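Abbfa_003403 (Acinetobacter baumannii, PDB 4ZXH) is a four-domain nonribosomal peptide synthetase whose condensation, adenylation, carrier and thioesterase domains probably assemble and release a peptide product carried on a phosphopantetheine arm. Local coordinates at residues A[1079-1082]-A[1083-1087]; A[691-694]-A[695-699]; A[106-109]-A[110-114]; A[177-180]-A[181-184]. All coordinates share one frame; numbering follows the deposited sequence.

Contact 1 (A[1079-1082]-A[1083-1087]); sequences CYME and LSRHL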
loop_
_atom_site.group_PDB
_atom_site.type_symbol
_atom_site.label_atom_id
_atom_site.label_comp_id
_atom_site.label_asym_id
_atom_site.label_seq_id
_atom_site.Cartn_x
_atom_site.Cartn_y
_atom_site.Cartn_z
ATOM N N CYS A 1079 9.979 12.252 -34.647
ATOM C CA CYS A 1079 11.064 11.739 -35.491
ATOM C C CYS A 1079 12.450 12.327 -35.198
ATOM O O CYS A 1079 13.427 11.839 -35.770
ATOM C CB CYS A 1079 10.731 12.012 -36.963
ATOM S SG CYS A 1079 10.536 13.855 -37.297
ATOM N N TYR A 1080 12.535 13.388 -34.370
ATOM C CA TYR A 1080 13.823 14.030 -34.028
ATOM C C TYR A 1080 14.369 13.550 -32.688
ATOM O O TYR A 1080 15.520 13.821 -32.370
ATOM C CB TYR A 1080 13.700 15.572 -34.001
ATOM C CG TYR A 1080 13.227 16.112 -35.312
ATOM C CD1 TYR A 1080 13.965 15.891 -36.470
ATOM C CD2 TYR A 1080 12.018 16.791 -35.424
ATOM C CE1 TYR A 1080 13.534 16.331 -37.691
ATOM C CE2 TYR A 1080 11.579 17.250 -36.658
ATOM C CZ TYR A 1080 12.345 17.005 -37.787
ATOM O OH TYR A 1080 11.931 17.431 -39.024
ATOM N N MET A 1081 13.555 12.854 -31.889
ATOM C CA MET A 1081 14.044 12.373 -30.603
ATOM C C MET A 1081 15.256 11.461 -30.775
ATOM O O MET A 1081 16.311 11.726 -30.216
ATOM C CB MET A 1081 12.961 11.647 -29.825
ATOM C CG MET A 1081 11.719 12.466 -29.609
ATOM S SD MET A 1081 10.499 11.597 -28.575
ATOM C CE MET A 1081 11.175 12.054 -26.971
ATOM N N GLU A 1082 15.127 10.407 -31.564
ATOM C CA GLU A 1082 16.234 9.467 -31.674
ATOM C C GLU A 1082 17.459 10.177 -32.267
ATOM O O GLU A 1082 18.578 9.981 -31.782
ATOM C CB GLU A 1082 15.838 8.236 -32.493
ATOM C CG GLU A 1082 16.921 7.178 -32.613
ATOM C CD GLU A 1082 17.353 6.533 -31.256
ATOM O OE1 GLU A 1082 16.520 6.318 -30.343
ATOM O OE2 GLU A 1082 18.555 6.242 -31.100
ATOM N N LEU A 1083 17.247 11.031 -33.271
ATOM C CA LEU A 1083 18.339 11.819 -33.849
ATOM C C LEU A 1083 19.072 12.651 -32.796
ATOM O O LEU A 1083 20.305 12.728 -32.800
ATOM C CB LEU A 1083 17.824 12.747 -34.943
ATOM C CG LEU A 1083 18.824 13.772 -35.488
ATOM C CD1 LEU A 1083 19.888 13.130 -36.383
ATOM C CD2 LEU A 1083 18.091 14.893 -36.206
ATOM N N SER A 1084 18.309 13.255 -31.886
ATOM C CA SER A 1084 18.871 14.128 -30.870
ATOM C C SER A 1084 19.790 13.349 -29.913
ATOM O O SER A 1084 20.725 13.920 -29.349
ATOM C CB SER A 1084 17.758 14.817 -30.092
ATOM O OG SER A 1084 17.395 14.057 -28.946
ATOM N N ARG A 1085 19.537 12.050 -29.745
ATOM C CA ARG A 1085 20.307 11.254 -28.793
ATOM C C ARG A 1085 21.735 11.041 -29.281
ATOM O O ARG A 1085 22.613 10.737 -28.499
ATOM C CB ARG A 1085 19.617 9.908 -28.520
ATOM C CG ARG A 1085 18.193 10.071 -27.962
ATOM C CD ARG A 1085 17.524 8.783 -27.555
ATOM N NE ARG A 1085 16.195 9.051 -26.988
ATOM C CZ ARG A 1085 15.028 8.778 -27.587
ATOM N NH1 ARG A 1085 14.992 8.220 -28.788
ATOM N NH2 ARG A 1085 13.883 9.069 -26.986
ATOM N N HIS A 1086 21.981 11.249 -30.569
ATOM C CA HIS A 1086 23.313 11.007 -31.110
ATOM C C HIS A 1086 24.006 12.253 -31.608
ATOM O O HIS A 1086 25.151 12.180 -32.051
ATOM C CB HIS A 1086 23.233 9.987 -32.245
ATOM C CG HIS A 1086 22.455 8.768 -31.880
ATOM N ND1 HIS A 1086 22.966 7.778 -31.069
ATOM C CD2 HIS A 1086 21.186 8.400 -32.173
ATOM C CE1 HIS A 1086 22.048 6.845 -30.888
ATOM N NE2 HIS A 1086 20.961 7.198 -31.549
ATOM N N LEU A 1087 23.317 13.393 -31.563
ATOM C CA LEU A 1087 23.974 14.651 -31.878
ATOM C C LEU A 1087 24.888 15.060 -30.720
ATOM O O LEU A 1087 24.675 14.691 -29.559
ATOM C CB LEU A 1087 22.959 15.748 -32.198
ATOM C CG LEU A 1087 22.419 15.719 -33.641
ATOM C CD1 LEU A 1087 21.296 16.732 -33.879
ATOM C CD2 LEU A 1087 23.512 15.920 -34.670
#
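The carboxylate of Glu1082 lies between the side chains of Arg1085 and His1086, three and four residues further along the helix, and uses a different oxygen for each. Glu1082 OE1 forms a salt bridge with Arg1085 NH1 at 2.9 Å; the nitrogen meets this oxygen from above the carboxylate plane, and the carboxylate and guanidinium planes are 48° apart. On the anti side, Glu1082 OE2 accepts a 2.6 Å hydrogen bond from His1086 NE2, at the imidazole edge. The chi2 bend (63°) turns the carboxylate forward along the helix, toward both partners. The extended arginine chain crosses Met1081, whose CB is 3.9 Å from Arg1085 NH2, and Met1081 O lies over one guanidinium face. Ser1084 OG donates to that same carbonyl oxygen at 2.9 Å, on a lone pair. Two further salt bridges, Glu1082 with Arg994 and Arg1085 with Glu987, extend the charge network beyond the helix. Helix 1081-1086 is the crossover of a beta-alpha-beta unit between parallel strands 1067-1070 and 1093-1096 of the thioesterase alpha/beta-hydrolase fold; Met1081 packs on helix 977-990, while Glu1082 and Leu1083 touch helix 1303-1316.

Contact 2 (A[691-694]-A[695-699]); sequences CPRE and VSQDG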
loop_
_atom_site.group_PDB
_atom_site.type_symbol
_atom_site.label_atom_id
_atom_site.label_comp_id
_atom_site.label_asym_id
_atom_site.label_seq_id
_atom_site.Cartn_x
_atom_site.Cartn_y
_atom_site.Cartn_z
ATOM N N CYS A 691 -31.308 -30.624 2.187
ATOM C CA CYS A 691 -31.248 -29.987 0.879
ATOM C C CYS A 691 -30.536 -30.851 -0.151
ATOM O O CYS A 691 -29.366 -31.198 0.030
ATOM C CB CYS A 691 -30.543 -28.637 0.983
ATOM S SG CYS A 691 -30.564 -27.718 -0.555
ATOM N N PRO A 692 -31.232 -31.190 -1.246
ATOM C CA PRO A 692 -30.593 -31.984 -2.300
ATOM C C PRO A 692 -29.360 -31.261 -2.815
ATOM O O PRO A 692 -29.277 -30.033 -2.794
ATOM C CB PRO A 692 -31.669 -32.090 -3.384
ATOM C CG PRO A 692 -32.941 -31.704 -2.710
ATOM C CD PRO A 692 -32.580 -30.743 -1.630
ATOM N N ARG A 693 -28.391 -32.034 -3.260
ATOM C CA ARG A 693 -27.097 -31.482 -3.567
ATOM C C ARG A 693 -27.174 -30.593 -4.790
ATOM O O ARG A 693 -26.495 -29.570 -4.860
ATOM C CB ARG A 693 -26.099 -32.610 -3.763
ATOM C CG ARG A 693 -24.736 -32.161 -4.113
ATOM C CD ARG A 693 -23.857 -33.359 -4.293
ATOM N NE ARG A 693 -22.530 -32.977 -4.759
ATOM C CZ ARG A 693 -22.157 -32.998 -6.034
ATOM N NH1 ARG A 693 -23.021 -33.387 -6.970
ATOM N NH2 ARG A 693 -20.924 -32.629 -6.367
ATOM N N GLU A 694 -28.020 -30.961 -5.747
ATOM C CA GLU A 694 -28.134 -30.165 -6.968
ATOM C C GLU A 694 -28.709 -28.783 -6.684
ATOM O O GLU A 694 -28.438 -27.837 -7.412
ATOM C CB GLU A 694 -28.985 -30.885 -8.021
ATOM C CG GLU A 694 -28.207 -31.919 -8.839
ATOM C CD GLU A 694 -29.102 -32.882 -9.612
ATOM O OE1 GLU A 694 -30.344 -32.757 -9.527
ATOM O OE2 GLU A 694 -28.557 -33.768 -10.310
ATOM N N VAL A 695 -29.493 -28.662 -5.622
ATOM C CA VAL A 695 -30.117 -27.391 -5.287
ATOM C C VAL A 695 -29.106 -26.453 -4.612
ATOM O O VAL A 695 -29.108 -25.245 -4.863
ATOM C CB VAL A 695 -31.355 -27.601 -4.372
ATOM C CG1 VAL A 695 -31.978 -26.284 -3.973
ATOM C CG2 VAL A 695 -32.377 -28.457 -5.061
ATOM N N SER A 696 -28.228 -27.008 -3.776
ATOM C CA SER A 696 -27.285 -26.192 -2.999
ATOM C C SER A 696 -26.070 -25.734 -3.798
ATOM O O SER A 696 -25.240 -24.976 -3.293
ATOM C CB SER A 696 -26.813 -26.955 -1.758
ATOM O OG SER A 696 -26.205 -28.186 -2.107
ATOM N N GLN A 697 -25.957 -26.193 -5.039
ATOM C CA GLN A 697 -24.843 -25.798 -5.887
ATOM C C GLN A 697 -25.311 -24.914 -7.039
ATOM O O GLN A 697 -24.550 -24.594 -7.951
ATOM C CB GLN A 697 -24.128 -27.033 -6.415
ATOM C CG GLN A 697 -23.487 -27.846 -5.312
ATOM C CD GLN A 697 -22.695 -29.014 -5.844
ATOM O OE1 GLN A 697 -22.846 -29.393 -7.012
ATOM N NE2 GLN A 697 -21.848 -29.602 -4.992
ATOM N N ASP A 698 -26.577 -24.523 -6.984
ATOM C CA ASP A 698 -27.144 -23.619 -7.963
ATOM C C ASP A 698 -27.811 -22.453 -7.222
ATOM O O ASP A 698 -28.791 -22.642 -6.499
ATOM C CB ASP A 698 -28.137 -24.363 -8.858
ATOM C CG ASP A 698 -28.504 -23.580 -10.096
ATOM O OD1 ASP A 698 -28.188 -22.367 -10.154
ATOM O OD2 ASP A 698 -29.101 -24.183 -11.017
ATOM N N GLY A 699 -27.264 -21.254 -7.389
ATOM C CA GLY A 699 -27.750 -20.088 -6.673
ATOM C C GLY A 699 -29.236 -19.808 -6.838
ATOM O O GLY A 699 -29.950 -19.594 -5.855
#
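The backbone of 691-699 leaves an extended Cys691-Pro692 pair and winds into a short, loosely bonded helical turn, in which Val695 N donates to Pro692 O at 3.2 Å while the bond from Ser696 N to Pro692 O is weak. Val695 carries the apolar side of this turn. Its CG2 branch lies alongside the proline ring, 4.0 Å from Pro692 CG, the two side chains pointing the same way. The other flank of the valine meets the cysteine sulfur, with Cys691 SG 3.9 Å from Val695 CB; the thiol is anti to its backbone N (chi1 -175°), which carries it toward the turn, where it also touches Ser696 CB. Ser696 OG turns back on the chain and donates to Arg693 O at 3.1 Å, tilted 33° from the carbonyl plane, adding a side-chain bond to a carbonyl that also receives weak bonds from Ser696 N and Gln697 N. On the polar side, the extended Arg693 side chain crosses that of Gln697 obliquely. Gln697 OE1 lies over the centre of one guanidinium face, 3.7 Å above its plane, with the amide steeply inclined to it (67°). Gln697 NE2 is 3.5 Å from Arg693 NH2; as both are donors, this is contact without a hydrogen bond. The turn follows strand 687-690 of the mixed adenylation-domain sheet and leads, through Asp698 at the N-cap, into helix 699-709. Val695 rests on Gln701 and Tyr705 of that helix, and Cys691 is backbone-bonded to Ala665 of the adjacent parallel strand 662-665.

Contact 3 (A[106-109]-A[110-114]); sequences DLTQ and LVEQD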
loop_
_atom_site.group_PDB
_atom_site.type_symbol
_atom_site.label_atom_id
_atom_site.label_comp_id
_atom_site.label_asym_id
_atom_site.label_seq_id
_atom_site.Cartn_x
_atom_site.Cartn_y
_atom_site.Cartn_z
ATOM N N ASP A 106 -10.568 21.707 27.252
ATOM C CA ASP A 106 -10.878 22.302 25.956
ATOM C C ASP A 106 -9.822 23.292 25.480
ATOM O O ASP A 106 -9.481 23.317 24.289
ATOM C CB ASP A 106 -12.232 22.999 26.014
ATOM C CG ASP A 106 -13.376 22.040 26.319
ATOM O OD1 ASP A 106 -13.283 20.854 25.927
ATOM O OD2 ASP A 106 -14.366 22.482 26.950
ATOM N N LEU A 107 -9.300 24.102 26.400
ATOM C CA LEU A 107 -8.273 25.071 26.048
ATOM C C LEU A 107 -7.037 24.369 25.501
ATOM O O LEU A 107 -6.472 24.810 24.498
ATOM C CB LEU A 107 -7.896 25.952 27.246
ATOM C CG LEU A 107 -6.888 27.071 26.924
ATOM C CD1 LEU A 107 -7.329 27.863 25.691
ATOM C CD2 LEU A 107 -6.671 28.006 28.089
ATOM N N THR A 108 -6.622 23.277 26.142
ATOM C CA THR A 108 -5.498 22.510 25.627
ATOM C C THR A 108 -5.798 22.064 24.207
ATOM O O THR A 108 -4.958 22.201 23.313
ATOM C CB THR A 108 -5.171 21.269 26.479
ATOM O OG1 THR A 108 -4.762 21.680 27.783
ATOM C CG2 THR A 108 -4.027 20.499 25.862
ATOM N N GLN A 109 -7.005 21.551 23.993
ATOM C CA GLN A 109 -7.343 20.993 22.691
ATOM C C GLN A 109 -7.319 22.100 21.644
ATOM O O GLN A 109 -6.768 21.922 20.552
ATOM C CB GLN A 109 -8.700 20.278 22.710
ATOM C CG GLN A 109 -8.977 19.593 21.360
ATOM C CD GLN A 109 -10.232 18.719 21.313
ATOM O OE1 GLN A 109 -10.875 18.445 22.330
ATOM N NE2 GLN A 109 -10.590 18.293 20.105
ATOM N N LEU A 110 -7.879 23.255 22.002
ATOM C CA LEU A 110 -7.891 24.415 21.119
ATOM C C LEU A 110 -6.492 24.787 20.633
ATOM O O LEU A 110 -6.252 24.917 19.427
ATOM C CB LEU A 110 -8.526 25.607 21.833
ATOM C CG LEU A 110 -8.620 26.893 21.012
ATOM C CD1 LEU A 110 -9.358 26.624 19.697
ATOM C CD2 LEU A 110 -9.297 28.013 21.803
ATOM N N VAL A 111 -5.580 24.960 21.582
ATOM C CA VAL A 111 -4.200 25.300 21.282
ATOM C C VAL A 111 -3.532 24.208 20.441
ATOM O O VAL A 111 -2.766 24.502 19.533
ATOM C CB VAL A 111 -3.380 25.556 22.608
ATOM C CG1 VAL A 111 -1.884 25.771 22.325
ATOM C CG2 VAL A 111 -3.952 26.761 23.393
ATOM N N GLU A 112 -3.818 22.943 20.725
ATOM C CA GLU A 112 -3.281 21.887 19.873
ATOM C C GLU A 112 -3.809 22.050 18.442
ATOM O O GLU A 112 -3.018 22.083 17.502
ATOM C CB GLU A 112 -3.596 20.498 20.444
ATOM C CG GLU A 112 -2.655 20.120 21.618
ATOM C CD GLU A 112 -3.211 19.039 22.561
ATOM O OE1 GLU A 112 -4.348 18.559 22.330
ATOM O OE2 GLU A 112 -2.507 18.678 23.540
ATOM N N GLN A 113 -5.123 22.205 18.265
ATOM C CA GLN A 113 -5.645 22.337 16.908
ATOM C C GLN A 113 -5.157 23.626 16.231
ATOM O O GLN A 113 -4.817 23.592 15.054
ATOM C CB GLN A 113 -7.173 22.252 16.900
ATOM C CG GLN A 113 -7.751 21.362 15.783
ATOM C CD GLN A 113 -7.337 19.875 15.868
ATOM O OE1 GLN A 113 -6.601 19.448 16.772
ATOM N NE2 GLN A 113 -7.827 19.084 14.914
ATOM N N ASP A 114 -5.062 24.733 16.960
ATOM C CA ASP A 114 -4.564 25.979 16.367
ATOM C C ASP A 114 -3.120 25.890 15.875
ATOM O O ASP A 114 -2.806 26.341 14.774
ATOM C CB ASP A 114 -4.680 27.127 17.362
ATOM C CG ASP A 114 -6.070 27.718 17.410
ATOM O OD1 ASP A 114 -6.975 27.135 16.778
ATOM O OD2 ASP A 114 -6.242 28.777 18.067
#
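Thr108 and Glu112, one turn apart, make the closest side-chain approach: they lie side by side and point the same way, with Thr108 CG2 3.3 Å from Glu112 OE2. This is a methyl group against a carboxylate oxygen, and the threonine presents its methyl because CG2, anti to the backbone N, is the branch directed along the helix toward Glu112. That oxygen accepts a hydrogen bond from the backbone N of Arg395. Apolar contacts occupy another side of the helix, where Leu107 CD1 reaches Val111 CG2 at 4.2 Å and is slightly farther from Leu110 CD2. Backbone hydrogen bonds form the regular alpha-helical ladder, among them Leu110 N to Asp106 O at 2.8 Å and Val111 N to Leu107 O at 3.1 Å. Leu107 and Val111 pack on strands 127-135 and 138-146, and Leu110 on 127-135, as expected for the crossover helix 104-115 of a beta-alpha-beta unit in the condensation domain. The chemistry is thus divided by side: aliphatic groups pack the helix on the sheet, while the carboxylate of buried Glu112 bonds to the backbone N of Arg395, with Val394 packed beside the side chain.

Contact 4 (A[177-180]-A[181-184]); sequences GIEF and VQYA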
loop_
_atom_site.group_PDB
_atom_site.type_symbol
_atom_site.label_atom_id
_atom_site.label_comp_id
_atom_site.label_asym_id
_atom_site.label_seq_id
_atom_site.Cartn_x
_atom_site.Cartn_y
_atom_site.Cartn_z
ATOM N N GLY A 177 22.137 34.756 14.051
ATOM C CA GLY A 177 20.954 34.492 13.245
ATOM C C GLY A 177 21.229 34.693 11.762
ATOM O O GLY A 177 20.283 34.826 10.989
ATOM N N ILE A 178 22.514 34.726 11.373
ATOM C CA ILE A 178 22.910 34.895 9.973
ATOM C C ILE A 178 23.873 33.794 9.452
ATOM O O ILE A 178 24.092 33.657 8.241
ATOM C CB ILE A 178 23.567 36.286 9.751
ATOM C CG1 ILE A 178 23.673 36.624 8.256
ATOM C CG2 ILE A 178 24.920 36.336 10.392
ATOM C CD1 ILE A 178 22.333 36.580 7.503
ATOM N N GLU A 179 24.436 32.998 10.356
ATOM C CA GLU A 179 25.403 31.978 9.955
ATOM C C GLU A 179 24.788 30.844 9.105
ATOM O O GLU A 179 25.460 30.293 8.244
ATOM C CB GLU A 179 26.085 31.388 11.192
ATOM C CG GLU A 179 27.104 30.285 10.876
ATOM C CD GLU A 179 28.417 30.813 10.297
ATOM O OE1 GLU A 179 28.696 32.037 10.424
ATOM O OE2 GLU A 179 29.170 29.991 9.713
ATOM N N PHE A 180 23.521 30.501 9.342
ATOM C CA PHE A 180 22.860 29.400 8.616
ATOM C C PHE A 180 23.021 29.509 7.101
ATOM O O PHE A 180 23.110 28.518 6.388
ATOM C CB PHE A 180 21.358 29.343 8.956
ATOM C CG PHE A 180 20.569 30.523 8.434
ATOM C CD1 PHE A 180 20.657 31.777 9.057
ATOM C CD2 PHE A 180 19.749 30.390 7.315
ATOM C CE1 PHE A 180 19.928 32.868 8.576
ATOM C CE2 PHE A 180 19.021 31.475 6.828
ATOM C CZ PHE A 180 19.109 32.717 7.460
ATOM N N VAL A 181 23.043 30.735 6.624
ATOM C CA VAL A 181 23.200 31.014 5.218
ATOM C C VAL A 181 24.594 30.651 4.713
ATOM O O VAL A 181 24.723 30.016 3.667
ATOM C CB VAL A 181 22.883 32.496 4.950
ATOM C CG1 VAL A 181 23.762 33.061 3.852
ATOM C CG2 VAL A 181 21.396 32.637 4.609
ATOM N N GLN A 182 25.634 31.044 5.444
ATOM C CA GLN A 182 26.989 30.701 5.037
ATOM C C GLN A 182 27.133 29.182 5.000
ATOM O O GLN A 182 27.647 28.623 4.034
ATOM C CB GLN A 182 28.026 31.323 5.974
ATOM C CG GLN A 182 29.440 31.284 5.406
ATOM C CD GLN A 182 30.449 32.045 6.256
ATOM O OE1 GLN A 182 30.098 32.645 7.277
ATOM N NE2 GLN A 182 31.711 32.035 5.826
ATOM N N TYR A 183 26.644 28.521 6.045
ATOM C CA TYR A 183 26.643 27.067 6.117
ATOM C C TYR A 183 26.013 26.431 4.877
ATOM O O TYR A 183 26.625 25.580 4.227
ATOM C CB TYR A 183 25.901 26.608 7.368
ATOM C CG TYR A 183 25.895 25.108 7.584
ATOM C CD1 TYR A 183 26.963 24.476 8.214
ATOM C CD2 TYR A 183 24.814 24.323 7.177
ATOM C CE1 TYR A 183 26.971 23.101 8.422
ATOM C CE2 TYR A 183 24.809 22.944 7.385
ATOM C CZ TYR A 183 25.901 22.340 8.012
ATOM O OH TYR A 183 25.926 20.978 8.237
ATOM N N ALA A 184 24.793 26.848 4.549
ATOM C CA ALA A 184 24.085 26.299 3.397
ATOM C C ALA A 184 24.828 26.585 2.091
ATOM O O ALA A 184 24.973 25.702 1.243
ATOM C CB ALA A 184 22.673 26.846 3.328
#
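Val181 CG2 sits over one face of the neighbouring Phe180 ring in a CH-pi contact, 3.8 Å from the ring centroid and 26° off the ring normal. The methyl is displaced toward the rim, closest to Phe180 CE2 at 3.5 Å. A chi1 of 68° sets Phe180 CG between its backbone N and carbonyl carbon, folding the ring back toward Gly177, whose C lies at the ring edge; the same face also meets Val181 N. On another side of the turn, the bent Glu179 and the extended Gln182 cross with their flat ends 45° apart; Glu179 OE1 and Gln182 OE1 are 3.5 Å apart, as modelled two acceptors in contact without a hydrogen bond. Regular helical bonds position these side chains: Tyr183 N donates to Glu179 O at 3.1 Å and Ala184 N to Phe180 O at 3.0 Å. Farther out, Asn176 OD1 accepts from the backbone N of Ile178 and Glu179 at the start of helix 179-187. Phe180 and Val181 pack on strand 81-87, and Tyr183 bonds through its hydroxyl to Glu22 and meets the Phe297 ring edge-to-face. The first turn thus combines apolar contacts at Phe180 and Val181 with polar bonds to Asn176 and Glu22.

In the fold
The four contacts are local helical segments in three domains. Contacts 3 and 4 share the condensation domain, with centres about 34 Å apart, whereas contacts 2 and 4 lie on opposite sides of the chain's centre. Contacts 1 and 3 occupy crossover helices of beta-alpha-beta units and are partly buried, as is contact 4; contact 2 is a surface turn with weaker backbone bonds. No two hold the same elements. Contact 1 pairs charges across the turn as well as with residues outside it; contact 2 combines a small apolar cluster with an amide over a guanidinium; in contacts 3 and 4 aliphatic or aromatic groups pack on strands, while Glu112 and Tyr183 bond to residues outside the segments.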